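Side-chain contacts in inositol-1,4,5-trisphosphate 5-phosphatase 1 (PDB 1I9Z), which removes the 5-phosphate from soluble and lipid inositol phosphates, among them phosphatidylinositol 4,5-bisphosphate, through the catalytic 5-phosphatase domain described here: residues Phe208-Ser213 against Gly244-Phe249; Ile163-Ala168 against Arg182-Gly187; Gly226-Leu231 against Phe257-Lys262. One frame throughout, in Å; residues are numbered along the deposited sequence.

Contact 1 (Phe208-Ser213 against Gly244-Phe249). With 2IP (D-myo-inositol-1,4-bisphosphate), chain C.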
loop_
_atom_site.group_PDB
_atom_site.type_symbol
_atom_site.label_atom_id
_atom_site.label_comp_id
_atom_site.label_asym_id
_atom_site.label_seq_id
_atom_site.Cartn_x
_atom_site.Cartn_y
_atom_site.Cartn_z
ATOM N N PHE A 208 -0.277 -2.937 11.485
ATOM C CA PHE A 208 -0.907 -4.261 11.563
ATOM C C PHE A 208 -0.830 -4.801 12.986
ATOM O O PHE A 208 -1.476 -5.789 13.321
ATOM C CB PHE A 208 -0.270 -5.258 10.552
ATOM C CG PHE A 208 -0.430 -4.883 9.111
ATOM C CD1 PHE A 208 -1.427 -3.979 8.691
ATOM C CD2 PHE A 208 0.357 -5.523 8.122
ATOM C CE1 PHE A 208 -1.649 -3.745 7.345
ATOM C CE2 PHE A 208 0.149 -5.292 6.789
ATOM C CZ PHE A 208 -0.864 -4.403 6.383
ATOM N N ASN A 209 0.019 -4.185 13.826
ATOM C CA ASN A 209 0.096 -4.526 15.233
ATOM C C ASN A 209 0.726 -5.840 15.619
ATOM O O ASN A 209 0.701 -6.192 16.788
ATOM C CB ASN A 209 -1.286 -4.400 15.941
ATOM C CG ASN A 209 -1.372 -3.160 16.910
ATOM O OD1 ASN A 209 -0.432 -2.866 17.636
ATOM N ND2 ASN A 209 -2.511 -2.420 16.868
ATOM N N TYR A 210 1.317 -6.536 14.647
ATOM C CA TYR A 210 1.996 -7.789 14.957
ATOM C C TYR A 210 3.244 -7.484 15.747
ATOM O O TYR A 210 3.951 -6.455 15.494
ATOM C CB TYR A 210 2.320 -8.554 13.703
ATOM C CG TYR A 210 1.084 -9.202 13.066
ATOM C CD1 TYR A 210 0.352 -8.536 12.078
ATOM C CD2 TYR A 210 0.690 -10.498 13.426
ATOM C CE1 TYR A 210 -0.739 -9.136 11.445
ATOM C CE2 TYR A 210 -0.420 -11.093 12.820
ATOM C CZ TYR A 210 -1.121 -10.381 11.813
ATOM O OH TYR A 210 -2.181 -10.976 11.210
ATOM N N ARG A 211 3.567 -8.399 16.665
ATOM C CA ARG A 211 4.646 -8.152 17.660
ATOM C C ARG A 211 5.821 -9.140 17.588
ATOM O O ARG A 211 5.812 -10.115 16.792
ATOM C CB ARG A 211 4.048 -8.215 19.081
ATOM C CG ARG A 211 2.790 -7.322 19.314
ATOM C CD ARG A 211 3.074 -5.840 19.010
ATOM N NE ARG A 211 1.842 -5.050 19.125
ATOM C CZ ARG A 211 1.406 -4.509 20.269
ATOM N NH1 ARG A 211 2.117 -4.669 21.389
ATOM N NH2 ARG A 211 0.220 -3.866 20.298
ATOM N N ILE A 212 6.890 -8.814 18.345
ATOM C CA ILE A 212 8.048 -9.749 18.406
ATOM C C ILE A 212 7.768 -10.554 19.683
ATOM O O ILE A 212 7.652 -9.991 20.791
ATOM C CB ILE A 212 9.366 -8.960 18.536
ATOM C CG1 ILE A 212 9.598 -8.162 17.232
ATOM C CG2 ILE A 212 10.547 -9.916 18.810
ATOM C CD1 ILE A 212 10.745 -7.181 17.434
ATOM N N SER A 213 7.718 -11.902 19.561
ATOM C CA SER A 213 7.358 -12.707 20.709
ATOM C C SER A 213 8.505 -13.018 21.688
ATOM O O SER A 213 8.774 -14.212 21.990
ATOM C CB SER A 213 6.695 -14.043 20.212
ATOM O OG SER A 213 5.771 -13.735 19.161
ATOM N N GLY A 244 0.862 -19.089 4.996
ATOM C CA GLY A 244 -0.256 -18.778 4.103
ATOM C C GLY A 244 -1.531 -18.369 4.845
ATOM O O GLY A 244 -2.527 -18.045 4.220
ATOM N N LYS A 245 -1.518 -18.353 6.168
ATOM C CA LYS A 245 -2.714 -17.960 6.944
ATOM C C LYS A 245 -3.169 -16.478 6.673
ATOM O O LYS A 245 -4.383 -16.176 6.609
ATOM C CB LYS A 245 -2.462 -18.100 8.467
ATOM C CG LYS A 245 -2.026 -19.489 9.069
ATOM C CD LYS A 245 -2.289 -19.434 10.599
ATOM C CE LYS A 245 -1.512 -20.467 11.499
ATOM N NZ LYS A 245 -1.479 -20.093 13.021
ATOM N N VAL A 246 -2.210 -15.560 6.527
ATOM C CA VAL A 246 -2.577 -14.157 6.287
ATOM C C VAL A 246 -1.803 -13.596 5.132
ATOM O O VAL A 246 -0.705 -14.051 4.844
ATOM C CB VAL A 246 -2.323 -13.254 7.513
ATOM C CG1 VAL A 246 -3.346 -13.501 8.508
ATOM C CG2 VAL A 246 -0.916 -13.486 8.087
ATOM N N PHE A 247 -2.370 -12.587 4.473
ATOM C CA PHE A 247 -1.712 -11.960 3.322
ATOM C C PHE A 247 -1.041 -12.929 2.335
ATOM O O PHE A 247 0.113 -12.765 1.964
ATOM C CB PHE A 247 -0.634 -10.926 3.759
ATOM C CG PHE A 247 -1.172 -9.855 4.714
ATOM C CD1 PHE A 247 -1.045 -10.003 6.071
ATOM C CD2 PHE A 247 -1.829 -8.731 4.209
ATOM C CE1 PHE A 247 -1.547 -9.058 6.969
ATOM C CE2 PHE A 247 -2.339 -7.773 5.113
ATOM C CZ PHE A 247 -2.183 -7.943 6.474
ATOM N N PRO A 248 -1.790 -13.951 1.882
ATOM C CA PRO A 248 -1.181 -14.879 0.920
ATOM C C PRO A 248 -0.835 -14.130 -0.379
ATOM O O PRO A 248 -1.533 -13.202 -0.850
ATOM C CB PRO A 248 -2.280 -15.963 0.706
ATOM C CG PRO A 248 -3.603 -15.214 0.998
ATOM C CD PRO A 248 -3.182 -14.302 2.228
ATOM N N PHE A 249 0.253 -14.542 -0.980
ATOM C CA PHE A 249 0.762 -13.951 -2.188
ATOM C C PHE A 249 1.266 -12.521 -2.021
ATOM O O PHE A 249 1.576 -11.885 -3.008
ATOM C CB PHE A 249 -0.258 -14.048 -3.338
ATOM C CG PHE A 249 -0.695 -15.474 -3.634
ATOM C CD1 PHE A 249 -1.953 -15.923 -3.245
ATOM C CD2 PHE A 249 0.187 -16.377 -4.243
ATOM C CE1 PHE A 249 -2.330 -17.250 -3.447
ATOM C CE2 PHE A 249 -0.193 -17.720 -4.451
ATOM C CZ PHE A 249 -1.445 -18.144 -4.049
HETATM C C1 2IP C . -1.768 -4.154 25.103
HETATM C C2 2IP C . -2.758 -2.961 25.125
HETATM C C3 2IP C . -2.012 -1.584 25.128
HETATM C C4 2IP C . -0.994 -1.424 23.969
HETATM C C5 2IP C . 0.033 -2.571 24.100
HETATM C C6 2IP C . -0.635 -3.976 24.019
HETATM O O1 2IP C . -1.608 -5.204 26.019
HETATM O O2 2IP C . -3.606 -2.956 24.009
HETATM O O3 2IP C . -2.927 -0.535 25.008
HETATM O O4 2IP C . -0.337 -0.121 24.088
HETATM O O5 2IP C . 1.010 -2.484 23.064
HETATM O O6 2IP C . 0.479 -4.841 24.194
HETATM P P4 2IP C . -0.493 1.046 23.044
HETATM O O41 2IP C . -0.166 0.428 21.634
HETATM O O42 2IP C . 0.438 2.127 23.360
HETATM O O43 2IP C . -1.964 1.459 23.229
HETATM P P1 2IP C . -1.954 -6.666 25.984
HETATM O O11 2IP C . -2.715 -6.863 27.306
HETATM O O12 2IP C . -2.776 -7.222 24.847
HETATM O O13 2IP C . -0.604 -7.375 26.151
#
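F208 and F247 approach from opposite directions and lay their rings nearly parallel, the planes inclined at 20°. The rings are slid well apart, with centroids 4.9 Å from each other, so their overlap is slight. Followed outward, F208 starts from a CB that lies in the plane of the Y210 ring, at the edge, and chi1 of -63° sends its own ring toward F247. CD2 is the first atom to meet the partner, near CZ and CE1 of F247. CE2 makes the closest approach, to F247 CZ, and the CZ atom of F208 ends the path between CZ and CE2 of F247. CZ of F247 thus lies 3.5 Å above one face of the F208 ring, displaced toward its rim. W204 adds an edge-to-face partner to F247. Beside this pair, Y210 OH passes 3.9 Å from V246 CG1, while the hydroxyl is hydrogen-bonded to D178 of helix 174-187.

The loop 208-213 follows strand 201-205 of the DNase I-like fold, and beyond F208 and Y210 it enters the inositol bisphosphate pocket through R211. This side chain, bent at chi2 (-57°), turns back on its own loop and grips N209 side-on: NE donates to N209 O at 2.8 Å, and NH2 to N209 OD1 at 2.9 Å. Both acceptors lie tilted from the guanidinium plane. With the group fixed in this way, R211 NH1 donates to O5 of the ligand at 3.0 Å and to its O6 at 3.3 Å, whereas the bond from NH2 to O5 is weak.

Contact 2 (Ile163-Ala168 against Arg182-Gly187)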
loop_
_atom_site.group_PDB
_atom_site.type_symbol
_atom_site.label_atom_id
_atom_site.label_comp_id
_atom_site.label_asym_id
_atom_site.label_seq_id
_atom_site.Cartn_x
_atom_site.Cartn_y
_atom_site.Cartn_z
ATOM N N ILE A 163 -4.577 -0.121 0.231
ATOM C CA ILE A 163 -5.287 -0.314 1.463
ATOM C C ILE A 163 -4.434 0.017 2.659
ATOM O O ILE A 163 -3.301 -0.470 2.752
ATOM C CB ILE A 163 -5.715 -1.785 1.657
ATOM C CG1 ILE A 163 -6.382 -2.298 0.381
ATOM C CG2 ILE A 163 -6.628 -1.932 2.874
ATOM C CD1 ILE A 163 -5.821 -3.566 -0.091
ATOM N N THR A 164 -4.927 0.904 3.544
ATOM C CA THR A 164 -4.210 1.092 4.805
ATOM C C THR A 164 -5.111 0.551 5.938
ATOM O O THR A 164 -6.337 0.546 5.827
ATOM C CB THR A 164 -3.803 2.587 5.082
ATOM O OG1 THR A 164 -2.893 2.595 6.177
ATOM C CG2 THR A 164 -5.065 3.437 5.472
ATOM N N SER A 165 -4.533 0.042 7.033
ATOM C CA SER A 165 -5.304 -0.522 8.134
ATOM C C SER A 165 -4.673 -0.285 9.476
ATOM O O SER A 165 -3.464 0.093 9.581
ATOM C CB SER A 165 -5.364 -2.080 8.014
ATOM O OG SER A 165 -5.959 -2.339 6.780
ATOM N N HIS A 166 -5.486 -0.525 10.496
ATOM C CA HIS A 166 -5.023 -0.485 11.884
ATOM C C HIS A 166 -5.673 -1.705 12.439
ATOM O O HIS A 166 -6.927 -1.750 12.543
ATOM C CB HIS A 166 -5.549 0.773 12.566
ATOM C CG HIS A 166 -4.881 1.105 13.865
ATOM N ND1 HIS A 166 -3.985 0.269 14.512
ATOM C CD2 HIS A 166 -5.060 2.176 14.679
ATOM C CE1 HIS A 166 -3.644 0.813 15.680
ATOM N NE2 HIS A 166 -4.282 1.968 15.789
ATOM N N LEU A 167 -4.864 -2.741 12.757
ATOM C CA LEU A 167 -5.440 -3.990 13.261
ATOM C C LEU A 167 -5.400 -4.165 14.759
ATOM O O LEU A 167 -4.830 -3.321 15.527
ATOM C CB LEU A 167 -4.768 -5.199 12.543
ATOM C CG LEU A 167 -4.623 -5.112 11.030
ATOM C CD1 LEU A 167 -3.979 -6.445 10.497
ATOM C CD2 LEU A 167 -6.062 -4.812 10.336
ATOM N N ALA A 168 -6.013 -5.249 15.241
ATOM C CA ALA A 168 -6.151 -5.418 16.711
ATOM C C ALA A 168 -4.870 -5.264 17.505
ATOM O O ALA A 168 -3.857 -5.860 17.113
ATOM C CB ALA A 168 -6.755 -6.755 17.039
ATOM N N ARG A 182 -8.649 -11.507 7.554
ATOM C CA ARG A 182 -9.667 -12.203 6.778
ATOM C C ARG A 182 -10.937 -11.389 6.627
ATOM O O ARG A 182 -11.552 -11.410 5.562
ATOM C CB ARG A 182 -10.010 -13.544 7.428
ATOM C CG ARG A 182 -8.809 -14.501 7.448
ATOM C CD ARG A 182 -9.323 -15.910 7.914
ATOM N NE ARG A 182 -8.730 -16.345 9.167
ATOM C CZ ARG A 182 -9.139 -15.948 10.352
ATOM N NH1 ARG A 182 -10.135 -15.102 10.429
ATOM N NH2 ARG A 182 -8.595 -16.379 11.447
ATOM N N THR A 183 -11.314 -10.693 7.695
ATOM C CA THR A 183 -12.525 -9.858 7.756
ATOM C C THR A 183 -12.443 -8.753 6.731
ATOM O O THR A 183 -13.403 -8.464 5.989
ATOM C CB THR A 183 -12.693 -9.276 9.182
ATOM O OG1 THR A 183 -12.921 -10.347 10.114
ATOM C CG2 THR A 183 -13.932 -8.295 9.284
ATOM N N ILE A 184 -11.276 -8.122 6.655
ATOM C CA ILE A 184 -11.089 -7.049 5.701
ATOM C C ILE A 184 -10.945 -7.539 4.285
ATOM O O ILE A 184 -11.480 -6.938 3.340
ATOM C CB ILE A 184 -9.830 -6.188 6.095
ATOM C CG1 ILE A 184 -10.074 -5.513 7.430
ATOM C CG2 ILE A 184 -9.474 -5.233 4.921
ATOM C CD1 ILE A 184 -8.748 -4.957 8.132
ATOM N N ALA A 185 -10.190 -8.611 4.072
ATOM C CA ALA A 185 -9.990 -9.111 2.696
ATOM C C ALA A 185 -11.349 -9.578 2.105
ATOM O O ALA A 185 -11.623 -9.411 0.913
ATOM C CB ALA A 185 -8.997 -10.255 2.721
ATOM N N SER A 186 -12.199 -10.171 2.937
ATOM C CA SER A 186 -13.527 -10.588 2.435
ATOM C C SER A 186 -14.517 -9.424 2.455
ATOM O O SER A 186 -15.434 -9.347 1.633
ATOM C CB SER A 186 -14.144 -11.679 3.317
ATOM O OG SER A 186 -13.228 -12.753 3.516
ATOM N N GLY A 187 -14.346 -8.500 3.388
ATOM C CA GLY A 187 -15.342 -7.435 3.511
ATOM C C GLY A 187 -15.216 -6.165 2.704
ATOM O O GLY A 187 -16.210 -5.453 2.503
#
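I184 meets L167 through its outermost methyl, CD1, which lies only 3.5 Å from L167 CD2, a carbon pair tighter than ordinary van der Waals contact. The side chains cross at a slant, meeting through one methyl of each. I184 reaches this place because CG1 stands anti to the carbonyl carbon (chi1 -64°) and the chain is then extended at chi2 (164°), carrying CD1 from the helix toward the strand end. The same methyl comes within 4.1 Å of S165 OG. That hydroxyl is buried but hydrogen-bonded to W204, whose side chain also touches I184, and the polar atom beside the methyl is thereby satisfied.

Strand 158-166, helix 174-187 and strand 201-205 form a beta-alpha-beta unit of the domain, and I184 packs the helix against S165 of the first strand and L167 just after it. A148 of the adjacent strand 147-155 also touches I184, extending the apolar surface. In L167 the bond from CA to CB does not aim at the helix; the branch CD2 nevertheless reaches I184.

Within the helix, R182 O accepts two bonds, each 3.0 Å long, from S186 N and S186 OG. The two donors approach from opposite faces of the carbonyl plane, tying the S186 side chain back to the preceding turn.

Contact 3 (Gly226-Leu231 against Phe257-Lys262). With 2IP (D-myo-inositol-1,4-bisphosphate), chain C.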
loop_
_atom_site.group_PDB
_atom_site.type_symbol
_atom_site.label_atom_id
_atom_site.label_comp_id
_atom_site.label_asym_id
_atom_site.label_seq_id
_atom_site.Cartn_x
_atom_site.Cartn_y
_atom_site.Cartn_z
ATOM N N GLY A 226 22.011 -4.392 17.014
ATOM C CA GLY A 226 21.811 -4.637 15.604
ATOM C C GLY A 226 21.422 -6.037 15.227
ATOM O O GLY A 226 21.569 -6.389 14.066
ATOM N N LYS A 227 20.933 -6.838 16.188
ATOM C CA LYS A 227 20.570 -8.225 15.916
ATOM C C LYS A 227 19.142 -8.326 15.381
ATOM O O LYS A 227 18.291 -9.016 15.970
ATOM C CB LYS A 227 20.699 -9.045 17.223
ATOM C CG LYS A 227 22.109 -8.959 17.878
ATOM C CD LYS A 227 23.195 -9.326 16.867
ATOM C CE LYS A 227 24.610 -9.511 17.510
ATOM N NZ LYS A 227 25.668 -9.880 16.482
ATOM N N LEU A 228 18.881 -7.629 14.268
ATOM C CA LEU A 228 17.546 -7.612 13.700
ATOM C C LEU A 228 17.116 -8.938 13.107
ATOM O O LEU A 228 15.945 -9.315 13.229
ATOM C CB LEU A 228 17.444 -6.507 12.634
ATOM C CG LEU A 228 17.848 -5.138 13.171
ATOM C CD1 LEU A 228 17.560 -4.066 12.132
ATOM C CD2 LEU A 228 17.040 -4.850 14.426
ATOM N N SER A 229 18.048 -9.659 12.458
ATOM C CA SER A 229 17.721 -10.988 11.906
ATOM C C SER A 229 17.208 -11.911 12.978
ATOM O O SER A 229 16.229 -12.658 12.757
ATOM C CB SER A 229 18.965 -11.648 11.278
ATOM O OG SER A 229 19.181 -10.976 10.052
ATOM N N TYR A 230 17.872 -11.899 14.137
ATOM C CA TYR A 230 17.421 -12.754 15.248
ATOM C C TYR A 230 16.025 -12.339 15.693
ATOM O O TYR A 230 15.141 -13.167 15.909
ATOM C CB TYR A 230 18.349 -12.647 16.476
ATOM C CG TYR A 230 17.809 -13.342 17.686
ATOM C CD1 TYR A 230 17.849 -14.716 17.797
ATOM C CD2 TYR A 230 17.270 -12.625 18.746
ATOM C CE1 TYR A 230 17.383 -15.371 18.928
ATOM C CE2 TYR A 230 16.784 -13.274 19.874
ATOM C CZ TYR A 230 16.849 -14.650 19.965
ATOM O OH TYR A 230 16.385 -15.287 21.106
ATOM N N LEU A 231 15.804 -11.043 15.824
ATOM C CA LEU A 231 14.479 -10.646 16.273
ATOM C C LEU A 231 13.375 -10.996 15.259
ATOM O O LEU A 231 12.277 -11.332 15.661
ATOM C CB LEU A 231 14.442 -9.126 16.530
ATOM C CG LEU A 231 15.292 -8.679 17.712
ATOM C CD1 LEU A 231 15.298 -7.108 17.762
ATOM C CD2 LEU A 231 14.656 -9.261 19.100
ATOM N N PHE A 257 15.463 -1.920 9.251
ATOM C CA PHE A 257 15.298 -0.845 10.233
ATOM C C PHE A 257 14.833 -1.394 11.559
ATOM O O PHE A 257 14.200 -2.443 11.612
ATOM C CB PHE A 257 14.303 0.218 9.689
ATOM C CG PHE A 257 13.008 -0.348 9.223
ATOM C CD1 PHE A 257 11.901 -0.440 10.093
ATOM C CD2 PHE A 257 12.870 -0.773 7.894
ATOM C CE1 PHE A 257 10.644 -0.954 9.606
ATOM C CE2 PHE A 257 11.643 -1.291 7.403
ATOM C CZ PHE A 257 10.527 -1.373 8.262
ATOM N N PRO A 258 15.111 -0.685 12.667
ATOM C CA PRO A 258 14.701 -1.150 13.986
ATOM C C PRO A 258 13.184 -1.082 14.202
ATOM O O PRO A 258 12.496 -0.364 13.448
ATOM C CB PRO A 258 15.422 -0.196 14.942
ATOM C CG PRO A 258 16.427 0.628 14.068
ATOM C CD PRO A 258 15.854 0.608 12.718
ATOM N N PRO A 259 12.652 -1.839 15.167
ATOM C CA PRO A 259 11.232 -1.895 15.552
ATOM C C PRO A 259 10.783 -0.427 15.701
ATOM O O PRO A 259 11.508 0.425 16.313
ATOM C CB PRO A 259 11.295 -2.571 16.918
ATOM C CG PRO A 259 12.344 -3.702 16.624
ATOM C CD PRO A 259 13.425 -2.907 15.850
ATOM N N THR A 260 9.647 -0.116 15.052
ATOM C CA THR A 260 9.156 1.232 14.998
ATOM C C THR A 260 8.249 1.602 16.150
ATOM O O THR A 260 7.746 2.720 16.191
ATOM C CB THR A 260 8.335 1.423 13.723
ATOM O OG1 THR A 260 7.315 0.361 13.645
ATOM C CG2 THR A 260 9.256 1.302 12.478
ATOM N N TYR A 261 8.052 0.651 17.056
ATOM C CA TYR A 261 7.186 0.792 18.150
ATOM C C TYR A 261 7.836 0.165 19.348
ATOM O O TYR A 261 8.552 -0.849 19.287
ATOM C CB TYR A 261 5.842 0.059 17.906
ATOM C CG TYR A 261 4.922 -0.032 19.094
ATOM C CD1 TYR A 261 4.048 1.023 19.398
ATOM C CD2 TYR A 261 4.843 -1.220 19.872
ATOM C CE1 TYR A 261 3.080 0.908 20.436
ATOM C CE2 TYR A 261 3.888 -1.322 20.931
ATOM C CZ TYR A 261 3.021 -0.265 21.187
ATOM O OH TYR A 261 2.057 -0.340 22.194
ATOM N N LYS A 262 7.371 1.048 20.208
ATOM C CA LYS A 262 7.067 1.768 21.369
ATOM C C LYS A 262 8.097 2.707 21.891
ATOM O O LYS A 262 8.815 2.343 22.720
ATOM C CB LYS A 262 6.442 0.902 22.397
ATOM C CG LYS A 262 6.128 1.706 23.455
ATOM C CD LYS A 262 5.104 2.633 23.045
ATOM C CE LYS A 262 3.968 2.219 23.995
ATOM N NZ LYS A 262 3.385 3.501 24.577
HETATM C C1 2IP C . -1.768 -4.154 25.103
HETATM C C2 2IP C . -2.758 -2.961 25.125
HETATM C C3 2IP C . -2.012 -1.584 25.128
HETATM C C4 2IP C . -0.994 -1.424 23.969
HETATM C C5 2IP C . 0.033 -2.571 24.100
HETATM C C6 2IP C . -0.635 -3.976 24.019
HETATM O O1 2IP C . -1.608 -5.204 26.019
HETATM O O2 2IP C . -3.606 -2.956 24.009
HETATM O O3 2IP C . -2.927 -0.535 25.008
HETATM O O4 2IP C . -0.337 -0.121 24.088
HETATM O O5 2IP C . 1.010 -2.484 23.064
HETATM O O6 2IP C . 0.479 -4.841 24.194
HETATM P P4 2IP C . -0.493 1.046 23.044
HETATM O O41 2IP C . -0.166 0.428 21.634
HETATM O O42 2IP C . 0.438 2.127 23.360
HETATM O O43 2IP C . -1.964 1.459 23.229
HETATM P P1 2IP C . -1.954 -6.666 25.984
HETATM O O11 2IP C . -2.715 -6.863 27.306
HETATM O O12 2IP C . -2.776 -7.222 24.847
HETATM O O13 2IP C . -0.604 -7.375 26.151
#
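Van der Waals packing between the two segments centres on L228, in the first turn of helix 228-232. Its isobutyl group is turned toward 257-259, and the two terminal methyls divide the opposing chain between them. CD1 lies against the backbone of F257 and P258, 3.8 Å from F257 O, while CD2 makes the apolar contact, facing the P259 ring with 4.3 Å to its CD. F257 takes part through its main chain, since its bond from CA to CB points away from 226-231 and its ring meets Y296 edge-to-face; its carbonyl oxygen is hydrogen-bonded to W281.

Among backbone interactions, L231 N bonds to K227 O at 3.2 Å, with K227 in the N-cap position. G226, whose phi is positive, is the C-prime residue of a Schellman motif that closes the preceding helix.

Polar contacts with the ligand occupy the other end of segment 257-262. The Y261 hydroxyl and ligand O5 form a hydrogen bond of 2.5 Å. The approach of this hydroxyl to the 4-phosphate is too close for an ordinary non-bonded contact, and its detail is doubtful. K262 CB sits 3.5 Å above the centre of the Y261 ring; bends farther along the chain bring NZ to ligand O42, a weak 3.5 Å bond. T260 and Y261 both face A280 in a classic beta bulge, and Y261 and K262 belong to the inositol bisphosphate pocket of this 5-phosphatase domain.

Overall arrangement
The ligand joins contacts 1 and 3, whose centres are 16 Å apart: R211 and Y261 both bond to its O5, and R211 NH1 lies 3.8 Å from Y261 CE2. Away from the ligand, I212 packs on P259 and L231, with I212 CD1 3.9 Å from P259 CG. Contact 2 connects with contact 1, 12 Å away between centres, through a probable hydrogen bond of 2.8 Å from N209 ND2 to L167 O. N209, which also holds R211, thus links the residues after strand 158-166 to the pocket. Contacts 2 and 3 do not touch, and the L167 side chain remains about 12 Å from the ligand and about 13 Å from the calcium ion.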